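Local coordinates for Lpg0393 helical bundle domain-containing protein (Legionella pneumophila subsp. pneumophila str. Philadelphia 1, PDB 4R0G), which acts as a guanine-nucleotide exchange factor for the Rab GTPases Rab5, Rab21 and Rab22, probably through its Vps9-like domain, at residues K16-L21 with E80-A85; Y68-M73 with S159-Q164. All coordinates share one frame; numbering follows the deposited sequence.

Contact 1: K16-L21 with E80-A85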
# COMPACT_ATOMS: atom_id res chain seq x y z
N LYS A 16 20.46 -2.51 7.46
CA LYS A 16 19.42 -2.15 8.41
C LYS A 16 18.61 -1.00 7.78
O LYS A 16 18.87 0.20 7.99
CB LYS A 16 20.08 -1.71 9.73
N TYR A 17 17.54 -1.38 7.09
CA TYR A 17 16.98 -0.45 6.15
C TYR A 17 16.02 0.56 6.77
O TYR A 17 16.12 1.76 6.48
CB TYR A 17 16.35 -1.17 4.97
CG TYR A 17 17.32 -1.91 4.07
CD1 TYR A 17 18.36 -1.27 3.42
CD2 TYR A 17 17.15 -3.26 3.83
CE1 TYR A 17 19.23 -1.97 2.57
CE2 TYR A 17 18.00 -3.96 2.98
CZ TYR A 17 19.04 -3.31 2.35
OH TYR A 17 19.86 -4.03 1.52
N LEU A 18 15.09 0.09 7.61
CA LEU A 18 14.14 0.97 8.30
C LEU A 18 14.88 2.05 9.03
O LEU A 18 14.45 3.20 9.05
CB LEU A 18 13.25 0.20 9.28
CG LEU A 18 12.17 -0.46 8.46
CD1 LEU A 18 11.41 -1.47 9.25
CD2 LEU A 18 11.31 0.67 7.93
N LEU A 19 16.02 1.67 9.60
CA LEU A 19 16.89 2.63 10.24
C LEU A 19 17.53 3.56 9.20
O LEU A 19 17.56 4.77 9.37
CB LEU A 19 17.94 1.93 11.11
CG LEU A 19 18.98 2.87 11.72
CD1 LEU A 19 18.25 3.94 12.57
CD2 LEU A 19 20.06 2.09 12.51
N PHE A 20 18.04 2.99 8.11
CA PHE A 20 18.68 3.83 7.09
C PHE A 20 17.76 4.93 6.58
O PHE A 20 18.19 6.06 6.39
CB PHE A 20 19.18 3.00 5.95
CG PHE A 20 19.37 3.79 4.68
CD1 PHE A 20 20.43 4.69 4.55
CD2 PHE A 20 18.52 3.61 3.59
CE1 PHE A 20 20.62 5.42 3.40
CE2 PHE A 20 18.73 4.34 2.42
CZ PHE A 20 19.80 5.24 2.33
N LEU A 21 16.48 4.58 6.40
CA LEU A 21 15.39 5.48 5.96
C LEU A 21 15.05 6.61 6.93
O LEU A 21 14.18 7.44 6.65
CB LEU A 21 14.12 4.69 5.63
CG LEU A 21 14.19 3.76 4.40
CD1 LEU A 21 12.87 3.10 4.15
CD2 LEU A 21 14.61 4.53 3.18
N GLU A 80 3.54 5.71 2.64
CA GLU A 80 3.62 7.03 3.30
C GLU A 80 5.03 7.63 3.48
O GLU A 80 5.82 7.73 2.54
CB GLU A 80 2.90 6.99 4.65
CG GLU A 80 1.39 6.76 4.56
CD GLU A 80 0.63 7.97 4.00
OE1 GLU A 80 0.83 8.32 2.81
OE2 GLU A 80 -0.16 8.57 4.76
N GLY A 81 5.33 8.03 4.71
CA GLY A 81 6.57 8.70 5.04
C GLY A 81 7.78 7.84 4.79
O GLY A 81 8.81 8.36 4.39
N LEU A 82 7.66 6.54 5.05
CA LEU A 82 8.74 5.60 4.76
C LEU A 82 9.01 5.61 3.28
O LEU A 82 10.15 5.50 2.84
CB LEU A 82 8.39 4.18 5.21
CG LEU A 82 8.57 4.02 6.72
CD1 LEU A 82 7.86 2.81 7.25
CD2 LEU A 82 10.06 3.92 7.00
N SER A 83 7.93 5.77 2.52
CA SER A 83 8.03 5.82 1.08
C SER A 83 8.64 7.14 0.62
O SER A 83 9.55 7.14 -0.21
CB SER A 83 6.68 5.61 0.42
OG SER A 83 6.77 6.10 -0.89
N TYR A 84 8.14 8.25 1.17
CA TYR A 84 8.70 9.57 0.84
C TYR A 84 10.20 9.60 1.11
O TYR A 84 10.95 10.21 0.35
CB TYR A 84 7.98 10.67 1.63
CG TYR A 84 8.39 12.11 1.29
CD1 TYR A 84 7.91 12.74 0.14
CD2 TYR A 84 9.23 12.85 2.13
CE1 TYR A 84 8.26 14.06 -0.17
CE2 TYR A 84 9.59 14.17 1.84
CZ TYR A 84 9.10 14.77 0.68
OH TYR A 84 9.46 16.08 0.36
N ALA A 85 10.63 8.95 2.19
CA ALA A 85 12.05 8.91 2.51
C ALA A 85 12.78 8.30 1.34
O ALA A 85 13.67 8.90 0.75
CB ALA A 85 12.29 8.08 3.75
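Leu18 and Leu21, one turn apart in 16-21, both lay a methyl group against Leu82. Leu18 makes the shorter of the two side-chain approaches to Leu82, its CD2 meeting Leu82 CD2 at 3.6 Å while the two side chains slant across each other. Leu18 CD2 also lies 4.1 Å from Leu82 CD1, so this one methyl faces both branches of the opposing leucine. Leu21 comes in differently: its side chain runs at about a right angle to that of Leu82 and brings Leu21 CD1 to 4.1 Å from Leu82 CD2. In Leu82 the CG is anti to the carbonyl carbon (chi1 -79°), which carries the isobutyl group toward 16-21, although the CB itself does not point there.

The packing joins the short helix 17-20 to helix 80-101, within the all-helical Vps9-like part of the protein. Helix 155-183 covers a further side of the contact, with Val168 against Leu18 and with Thr169 and Tyr173 against Leu82. Leu67 of helix 58-71 touches Leu21.

A turn beyond Leu82, Ala85 takes over, its small side chain allowing the backbones to come near, with Leu21 CA 5.9 Å from Ala85 CA. Ala85 CB rests against the backbone as well as the side chain of its partner, 3.5 Å from Leu21 O and 4.3 Å from Leu21 CD2. No hydrogen bond links 16-21 with 80-85, and Ser83 points away from this apolar seam.

Contact 2: Y68-M73 with S159-Q164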
# COMPACT_ATOMS: atom_id res chain seq x y z
N TYR A 68 15.08 -0.57 -2.87
CA TYR A 68 14.11 -0.16 -3.88
C TYR A 68 13.29 -1.33 -4.40
O TYR A 68 12.07 -1.25 -4.49
CB TYR A 68 14.83 0.46 -5.06
CG TYR A 68 14.00 1.51 -5.73
CD1 TYR A 68 14.09 2.83 -5.32
CD2 TYR A 68 13.10 1.18 -6.74
CE1 TYR A 68 13.32 3.81 -5.93
CE2 TYR A 68 12.31 2.16 -7.35
CZ TYR A 68 12.44 3.47 -6.94
OH TYR A 68 11.69 4.46 -7.52
N ALA A 69 13.99 -2.39 -4.79
CA ALA A 69 13.32 -3.59 -5.29
C ALA A 69 12.22 -3.99 -4.30
O ALA A 69 11.13 -4.39 -4.69
CB ALA A 69 14.32 -4.72 -5.44
N VAL A 70 12.53 -3.86 -3.01
CA VAL A 70 11.55 -4.12 -1.98
C VAL A 70 10.40 -3.12 -2.07
O VAL A 70 9.25 -3.49 -1.97
CB VAL A 70 12.17 -4.06 -0.58
CG1 VAL A 70 11.08 -4.27 0.45
CG2 VAL A 70 13.31 -5.10 -0.42
N HIS A 71 10.70 -1.85 -2.28
CA HIS A 71 9.69 -0.81 -2.33
C HIS A 71 8.71 -1.08 -3.48
O HIS A 71 7.58 -0.59 -3.48
CB HIS A 71 10.37 0.55 -2.46
CG HIS A 71 9.45 1.73 -2.46
ND1 HIS A 71 8.97 2.29 -3.63
CD2 HIS A 71 8.97 2.49 -1.45
CE1 HIS A 71 8.22 3.34 -3.33
NE2 HIS A 71 8.19 3.48 -2.02
N GLU A 72 9.15 -1.87 -4.46
CA GLU A 72 8.28 -2.19 -5.60
C GLU A 72 7.51 -3.50 -5.49
O GLU A 72 6.79 -3.86 -6.43
CB GLU A 72 9.02 -2.11 -6.93
CG GLU A 72 9.77 -0.80 -7.13
CD GLU A 72 8.90 0.42 -6.90
OE1 GLU A 72 7.96 0.66 -7.70
OE2 GLU A 72 9.14 1.16 -5.92
N MET A 73 7.64 -4.21 -4.37
CA MET A 73 6.81 -5.41 -4.17
C MET A 73 5.33 -5.04 -4.06
O MET A 73 4.96 -3.92 -3.67
CB MET A 73 7.27 -6.23 -2.96
CG MET A 73 8.75 -6.24 -2.78
SD MET A 73 9.54 -7.73 -2.16
CE MET A 73 8.18 -8.66 -1.48
N SER A 159 14.21 -10.72 -0.64
CA SER A 159 13.27 -11.49 0.16
C SER A 159 13.58 -11.42 1.65
O SER A 159 12.66 -11.41 2.47
CB SER A 159 13.28 -12.94 -0.29
OG SER A 159 12.39 -13.69 0.51
N LYS A 160 14.85 -11.35 2.01
CA LYS A 160 15.22 -11.21 3.41
C LYS A 160 14.93 -9.82 3.94
O LYS A 160 14.47 -9.68 5.07
CB LYS A 160 16.70 -11.60 3.65
CG LYS A 160 16.92 -13.10 3.54
CD LYS A 160 18.39 -13.57 3.64
CE LYS A 160 18.47 -15.04 3.12
NZ LYS A 160 19.70 -15.83 3.42
N ALA A 161 15.19 -8.79 3.15
CA ALA A 161 14.93 -7.43 3.60
C ALA A 161 13.46 -7.28 3.81
O ALA A 161 13.00 -6.69 4.79
CB ALA A 161 15.40 -6.44 2.59
N PHE A 162 12.71 -7.84 2.87
CA PHE A 162 11.28 -7.75 2.90
C PHE A 162 10.69 -8.23 4.22
O PHE A 162 9.96 -7.49 4.90
CB PHE A 162 10.70 -8.58 1.77
CG PHE A 162 9.20 -8.60 1.77
CD1 PHE A 162 8.48 -7.41 1.70
CD2 PHE A 162 8.50 -9.80 1.86
CE1 PHE A 162 7.07 -7.43 1.70
CE2 PHE A 162 7.09 -9.82 1.87
CZ PHE A 162 6.39 -8.64 1.79
N ASP A 163 10.99 -9.48 4.56
CA ASP A 163 10.37 -10.07 5.74
C ASP A 163 10.69 -9.26 6.97
O ASP A 163 9.83 -9.13 7.86
CB ASP A 163 10.76 -11.55 5.91
CG ASP A 163 10.12 -12.46 4.82
OD1 ASP A 163 8.90 -12.37 4.55
OD2 ASP A 163 10.87 -13.27 4.23
N GLN A 164 11.89 -8.67 7.00
CA GLN A 164 12.31 -7.92 8.18
C GLN A 164 11.92 -6.43 8.21
O GLN A 164 11.89 -5.81 9.27
CB GLN A 164 13.82 -8.15 8.50
CG GLN A 164 14.76 -7.76 7.39
CD GLN A 164 16.18 -8.29 7.60
OE1 GLN A 164 17.00 -7.69 8.32
NE2 GLN A 164 16.48 -9.42 6.96
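A Met-aromatic contact between Met73 and Phe162 fastens the turn that follows helix 58-71 to helix 155-183. The methyl group does the closest touching: Met73 CE sits over the middle of one face of the Phe162 ring, 3.3 Å from its centroid and only 8° off the ring normal, a CH-pi contact. Met73 SD stands farther off and obliquely, 4.4 Å from the same Phe162 centroid. The methionine chain bends at chi2 and chi3, and this folds its methyl onto the ring. In Phe162, a chi1 of 177° sets CG anti to the backbone N and presents one ring face to the Met73 methyl.

Val70, one turn before Met73, divides its two branches between neighbouring residues. Its CG1 lies at the edge of the Phe162 ring, near the ring plane and 4.3 Å from Phe162 CD1, whereas Val70 CG2 meets Ala161 CB at 3.9 Å. Phe162 is thus met over a face by one residue and at an edge by another; Tyr166, in the next turn of its own helix, also meets the ring, at an inclined angle.

Polar groups lie to the sides of this apolar patch. His71 ND1 donates a nearly straight bond (164°) to Glu72 OE2 at 2.6 Å, with the carboxylate oxygen in the imidazole plane, while His71 NE2 probably bonds to Ser83 OG, which would hold the ring in this rotation. Asp163 makes a salt bridge to Lys243 of the second subunit, which places this turn of helix 155-183 at the dimer interface. With its methyl over the ring face, the Met-aromatic pair joins the end of helix 58-71 and the turn after it to helix 155-183, a helix-to-helix junction within an all-helical fold.

Overall arrangement
The centres of contacts 1 and 2 lie about 12 Å apart, contact 1 close to the middle of the chain and contact 2 farther out. Along the sequence their segments alternate, 16-21, 68-73, 80-85 and 159-164, so the two connections interlock. Helices 58-71 and 80-101 are consecutive in the chain; helix 58-71 carries a segment of contact 2 and helix 80-101 one of contact 1, and a probable polar bridge links the two helices. Tyr17 of contact 1 packs on Ala161 of contact 2. Helix 155-183 runs past both contacts, packing on helix 17-20, helix 58-71 and helix 80-101, and so links them in one helical core.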